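PDB 3MZ2: glycerophosphoryl diester phosphodiesterase, which probably hydrolyses glycerophosphodiesters, releasing an alcohol and glycerol phosphate. Local coordinates for residues 9-23 and 125-137. Numbering follows the deposited sequence. Where two conformers were deposited one is given.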
loop_
_atom_site.group_PDB
_atom_site.type_symbol
_atom_site.label_atom_id
_atom_site.label_comp_id
_atom_site.label_asym_id
_atom_site.label_seq_id
_atom_site.Cartn_x
_atom_site.Cartn_y
_atom_site.Cartn_z
HETATM N N MSE A 9 23.478 6.866 24.675
HETATM C CA MSE A 9 22.886 6.962 23.332
HETATM C C MSE A 9 23.118 8.333 22.665
HETATM O O MSE A 9 23.105 9.390 23.325
HETATM C CB MSE A 9 21.366 6.714 23.353
HETATM C CG MSE A 9 20.931 5.222 23.377
HETATM SE SE MSE A 9 19.055 5.232 23.663
HETATM C CE MSE A 9 19.142 6.245 25.367
ATOM N N ASN A 10 23.326 8.296 21.366
ATOM C CA ASN A 10 23.295 9.501 20.536
ATOM C C ASN A 10 21.857 9.962 20.401
ATOM O O ASN A 10 20.945 9.138 20.131
ATOM C CB ASN A 10 23.846 9.222 19.147
ATOM C CG ASN A 10 25.322 8.920 19.153
ATOM O OD1 ASN A 10 26.146 9.817 19.233
ATOM N ND2 ASN A 10 25.658 7.661 18.987
ATOM N N THR A 11 21.651 11.264 20.567
ATOM C CA THR A 11 20.350 11.855 20.435
ATOM C C THR A 11 20.350 13.018 19.447
ATOM O O THR A 11 21.381 13.650 19.166
ATOM C CB THR A 11 19.783 12.355 21.808
ATOM O OG1 THR A 11 20.630 13.380 22.354
ATOM C CG2 THR A 11 19.645 11.179 22.761
ATOM N N LEU A 12 19.174 13.276 18.892
ATOM C CA LEU A 12 18.914 14.526 18.214
ATOM C C LEU A 12 18.239 15.525 19.181
ATOM O O LEU A 12 17.441 15.133 20.047
ATOM C CB LEU A 12 18.033 14.291 17.002
ATOM C CG LEU A 12 18.461 13.230 15.989
ATOM C CD1 LEU A 12 17.382 13.064 14.884
ATOM C CD2 LEU A 12 19.836 13.564 15.378
ATOM N N GLN A 13 18.541 16.794 19.011
ATOM C CA GLN A 13 18.053 17.859 19.883
ATOM C C GLN A 13 17.156 18.803 19.108
ATOM O O GLN A 13 17.621 19.782 18.521
ATOM C CB GLN A 13 19.240 18.569 20.524
ATOM C CG GLN A 13 20.071 17.557 21.331
ATOM C CD GLN A 13 19.345 17.100 22.597
ATOM O OE1 GLN A 13 18.638 16.058 22.632
ATOM N NE2 GLN A 13 19.480 17.900 23.637
ATOM N N ILE A 14 15.869 18.454 19.074
ATOM C CA ILE A 14 14.859 19.109 18.252
ATOM C C ILE A 14 13.699 19.393 19.188
ATOM O O ILE A 14 12.970 18.487 19.574
ATOM C CB ILE A 14 14.481 18.201 17.052
ATOM C CG1 ILE A 14 15.689 18.055 16.096
ATOM C CG2 ILE A 14 13.283 18.767 16.304
ATOM C CD1 ILE A 14 15.541 17.047 15.028
ATOM N N SER A 15 13.546 20.645 19.602
ATOM C CA SER A 15 12.587 20.963 20.667
ATOM C C SER A 15 11.196 21.290 20.153
ATOM O O SER A 15 10.261 21.301 20.939
ATOM C CB SER A 15 13.009 22.172 21.518
ATOM O OG SER A 15 14.352 22.135 21.942
ATOM N N ASN A 16 11.058 21.598 18.869
ATOM C CA ASN A 16 9.770 22.052 18.337
ATOM C C ASN A 16 9.779 21.940 16.821
ATOM O O ASN A 16 10.781 21.572 16.267
ATOM C CB ASN A 16 9.484 23.498 18.810
ATOM C CG ASN A 16 10.614 24.464 18.446
ATOM O OD1 ASN A 16 11.175 24.379 17.364
ATOM N ND2 ASN A 16 10.973 25.360 19.371
ATOM N N VAL A 17 8.660 22.248 16.167
ATOM C CA VAL A 17 8.554 22.130 14.719
ATOM C C VAL A 17 9.551 23.051 13.981
ATOM O O VAL A 17 10.141 22.628 12.999
ATOM C CB VAL A 17 7.141 22.374 14.196
ATOM C CG1 VAL A 17 7.146 22.431 12.650
ATOM C CG2 VAL A 17 6.196 21.244 14.669
ATOM N N ASP A 18 9.783 24.292 14.481
ATOM C CA ASP A 18 10.804 25.137 13.851
ATOM C C ASP A 18 12.204 24.481 13.863
ATOM O O ASP A 18 12.949 24.568 12.875
ATOM C CB ASP A 18 10.878 26.530 14.510
ATOM C CG ASP A 18 9.638 27.366 14.226
ATOM O OD1 ASP A 18 8.915 27.038 13.250
ATOM O OD2 ASP A 18 9.424 28.348 14.969
ATOM N N ASP A 19 12.546 23.802 14.955
ATOM C CA ASP A 19 13.839 23.108 15.019
ATOM C C ASP A 19 13.876 21.954 14.007
ATOM O O ASP A 19 14.903 21.685 13.398
ATOM C CB ASP A 19 14.103 22.523 16.402
ATOM C CG ASP A 19 14.577 23.534 17.412
ATOM O OD1 ASP A 19 14.871 24.720 17.065
ATOM O OD2 ASP A 19 14.672 23.086 18.586
ATOM N N LEU A 20 12.741 21.295 13.810
ATOM C CA LEU A 20 12.678 20.144 12.920
ATOM C C LEU A 20 12.834 20.644 11.497
ATOM O O LEU A 20 13.564 20.060 10.729
ATOM C CB LEU A 20 11.375 19.338 13.113
ATOM C CG LEU A 20 11.201 18.098 12.218
ATOM C CD1 LEU A 20 12.270 17.056 12.406
ATOM C CD2 LEU A 20 9.774 17.514 12.468
ATOM N N ILE A 21 12.153 21.730 11.151
ATOM C CA ILE A 21 12.286 22.323 9.797
ATOM C C ILE A 21 13.733 22.747 9.572
ATOM O O ILE A 21 14.340 22.441 8.558
ATOM C CB ILE A 21 11.312 23.529 9.635
ATOM C CG1 ILE A 21 9.875 23.045 9.554
ATOM C CG2 ILE A 21 11.678 24.441 8.421
ATOM C CD1 ILE A 21 8.838 24.152 9.793
ATOM N N SER A 22 14.325 23.388 10.581
ATOM C CA SER A 22 15.715 23.794 10.463
ATOM C C SER A 22 16.652 22.622 10.236
ATOM O O SER A 22 17.555 22.678 9.364
ATOM C CB SER A 22 16.155 24.510 11.729
ATOM O OG SER A 22 17.415 25.117 11.536
ATOM N N PHE A 23 16.449 21.568 11.026
ATOM C CA PHE A 23 17.256 20.348 10.952
ATOM C C PHE A 23 17.293 19.839 9.502
ATOM O O PHE A 23 18.348 19.482 8.990
ATOM C CB PHE A 23 16.695 19.272 11.922
ATOM C CG PHE A 23 17.467 17.950 11.937
ATOM C CD1 PHE A 23 18.716 17.852 12.550
ATOM C CD2 PHE A 23 16.959 16.821 11.324
ATOM C CE1 PHE A 23 19.396 16.644 12.596
ATOM C CE2 PHE A 23 17.648 15.623 11.340
ATOM C CZ PHE A 23 18.862 15.545 11.986
ATOM N N ALA A 125 6.633 3.668 21.184
ATOM C CA ALA A 125 7.731 4.181 20.411
ATOM C C ALA A 125 7.757 5.707 20.398
ATOM O O ALA A 125 8.824 6.327 20.530
ATOM C CB ALA A 125 7.664 3.621 18.965
ATOM N N ILE A 126 6.587 6.312 20.262
ATOM C CA ILE A 126 6.468 7.762 20.244
ATOM C C ILE A 126 6.917 8.333 21.601
ATOM O O ILE A 126 7.697 9.291 21.646
ATOM C CB ILE A 126 5.010 8.199 19.903
ATOM C CG1 ILE A 126 4.670 7.929 18.443
ATOM C CG2 ILE A 126 4.741 9.713 20.175
ATOM C CD1 ILE A 126 3.224 8.131 18.166
ATOM N N ARG A 127 6.428 7.758 22.699
ATOM C CA ARG A 127 6.794 8.217 24.046
ATOM C C ARG A 127 8.301 8.143 24.280
ATOM O O ARG A 127 8.911 9.057 24.842
ATOM C CB ARG A 127 6.068 7.394 25.116
ATOM C CG ARG A 127 4.560 7.657 25.189
ATOM C CD ARG A 127 3.971 7.219 26.555
ATOM N NE ARG A 127 4.727 7.796 27.656
ATOM C CZ ARG A 127 4.856 7.231 28.850
ATOM N NH1 ARG A 127 4.245 6.081 29.102
ATOM N NH2 ARG A 127 5.581 7.828 29.793
ATOM N N TRP A 128 8.909 7.070 23.807
ATOM C CA TRP A 128 10.361 6.881 23.892
ATOM C C TRP A 128 11.151 7.817 22.998
ATOM O O TRP A 128 12.200 8.302 23.360
ATOM C CB TRP A 128 10.686 5.444 23.507
ATOM C CG TRP A 128 12.165 5.184 23.410
ATOM C CD1 TRP A 128 13.024 4.908 24.454
ATOM C CD2 TRP A 128 12.962 5.236 22.239
ATOM N NE1 TRP A 128 14.310 4.765 23.977
ATOM C CE2 TRP A 128 14.297 4.976 22.623
ATOM C CE3 TRP A 128 12.688 5.476 20.882
ATOM C CZ2 TRP A 128 15.356 4.917 21.677
ATOM C CZ3 TRP A 128 13.753 5.454 19.956
ATOM C CH2 TRP A 128 15.058 5.187 20.372
ATOM N N ALA A 129 10.627 8.099 21.823
ATOM C CA ALA A 129 11.378 8.874 20.840
ATOM C C ALA A 129 11.539 10.349 21.247
ATOM O O ALA A 129 12.497 10.999 20.831
ATOM C CB ALA A 129 10.717 8.758 19.469
ATOM N N ARG A 130 10.580 10.888 21.998
ATOM C CA ARG A 130 10.570 12.313 22.329
ATOM C C ARG A 130 11.883 12.698 23.017
ATOM O O ARG A 130 12.193 12.158 24.088
ATOM C CB ARG A 130 9.394 12.626 23.252
ATOM C CG ARG A 130 9.099 14.118 23.466
ATOM C CD ARG A 130 7.948 14.277 24.467
ATOM N NE ARG A 130 7.750 15.626 24.993
ATOM C CZ ARG A 130 6.893 15.905 25.977
ATOM N NH1 ARG A 130 6.172 14.927 26.522
ATOM N NH2 ARG A 130 6.751 17.154 26.407
ATOM N N GLY A 131 12.643 13.618 22.413
ATOM C CA GLY A 131 13.928 14.054 22.986
ATOM C C GLY A 131 15.129 13.199 22.640
ATOM O O GLY A 131 16.256 13.487 23.100
ATOM N N LYS A 132 14.899 12.117 21.886
ATOM C CA LYS A 132 15.971 11.249 21.436
ATOM C C LYS A 132 16.149 11.196 19.920
ATOM O O LYS A 132 17.277 11.163 19.433
ATOM C CB LYS A 132 15.774 9.833 21.935
ATOM C CG LYS A 132 15.658 9.710 23.427
ATOM C CD LYS A 132 15.512 8.258 23.812
ATOM C CE LYS A 132 15.199 8.129 25.290
ATOM N NZ LYS A 132 13.804 8.549 25.758
ATOM N N THR A 133 15.051 11.138 19.164
ATOM C CA THR A 133 15.115 10.886 17.736
ATOM C C THR A 133 13.805 11.379 17.067
ATOM O O THR A 133 13.004 12.070 17.681
ATOM C CB THR A 133 15.353 9.361 17.476
ATOM O OG1 THR A 133 15.528 9.113 16.065
ATOM C CG2 THR A 133 14.208 8.511 17.977
ATOM N N ILE A 134 13.624 11.038 15.808
ATOM C CA ILE A 134 12.435 11.342 15.048
ATOM C C ILE A 134 11.999 10.031 14.448
ATOM O O ILE A 134 12.826 9.292 13.919
ATOM C CB ILE A 134 12.751 12.303 13.880
ATOM C CG1 ILE A 134 13.442 13.555 14.350
ATOM C CG2 ILE A 134 11.470 12.646 13.040
ATOM C CD1 ILE A 134 14.189 14.258 13.298
ATOM N N LEU A 135 10.718 9.709 14.528
ATOM C CA LEU A 135 10.171 8.553 13.882
ATOM C C LEU A 135 9.525 8.969 12.566
ATOM O O LEU A 135 8.985 10.097 12.429
ATOM C CB LEU A 135 9.093 7.938 14.807
ATOM C CG LEU A 135 9.516 7.554 16.232
ATOM C CD1 LEU A 135 8.309 7.027 17.014
ATOM C CD2 LEU A 135 10.669 6.587 16.200
ATOM N N ILE A 136 9.536 8.073 11.598
ATOM C CA ILE A 136 8.996 8.331 10.281
ATOM C C ILE A 136 8.021 7.202 9.951
ATOM O O ILE A 136 8.416 6.029 9.874
ATOM C CB ILE A 136 10.098 8.438 9.212
ATOM C CG1 ILE A 136 11.139 9.474 9.655
ATOM C CG2 ILE A 136 9.416 8.816 7.832
ATOM C CD1 ILE A 136 12.415 9.600 8.707
ATOM N N LEU A 137 6.743 7.538 9.852
ATOM C CA LEU A 137 5.683 6.544 9.731
ATOM C C LEU A 137 5.420 6.163 8.274
ATOM O O LEU A 137 4.951 6.981 7.452
ATOM C CB LEU A 137 4.361 7.022 10.344
ATOM C CG LEU A 137 4.433 7.514 11.805
ATOM C CD1 LEU A 137 3.002 7.804 12.345
ATOM C CD2 LEU A 137 5.191 6.566 12.732
HETATM O O HOH W 1 19.618 10.132 17.449
#
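I134 pushes the end of its side chain, CD1, among the methyl groups of L12, I14 and L20, all from the segment 9-23. CD1 of I134 lies 3.5 Å from CD1 of L20, and CD1 of I14 comes equally near; CD1 of L12 stands a little farther off, reaching CG1 as well. L12 and I14 each run across the isoleucine at about a right angle, whereas L20 meets it obliquely from helix 17-23. With CG1 set opposite its carbonyl carbon (chi1 -54°) and an extended chi2, I134 delivers its longer branch to this cluster. I14 also lays its CD1 over one face of the F23 ring, 3.8 Å above the plane and offset toward the rim. Cutting I134 back to an alanine would probably open a gap between L12, I14 and L20, leaving their methyl ends without a common partner. In this TIM barrel the N-terminal segment packs against the start of the parallel strand 135-137, consistent with a cover over that end of the barrel, while strand 10-12 pairs with strand 289-291 near the C-terminus. Beyond the apolar patch, N of L12 donates to O of K132 (2.9 Å, 166° at the hydrogen), approaching from above the carbonyl plane. The same oxygen receives a CA-H...O contact from T11. CD of K132 lies over one face of the W128 indole, toward its rim, and the bend of the lysine at chi4 (72°) brings NZ to 2.9 Å from O of W128. SE of selenomethionine M9 meets that indole at its edge, 4.2 Å from CZ2 of W128.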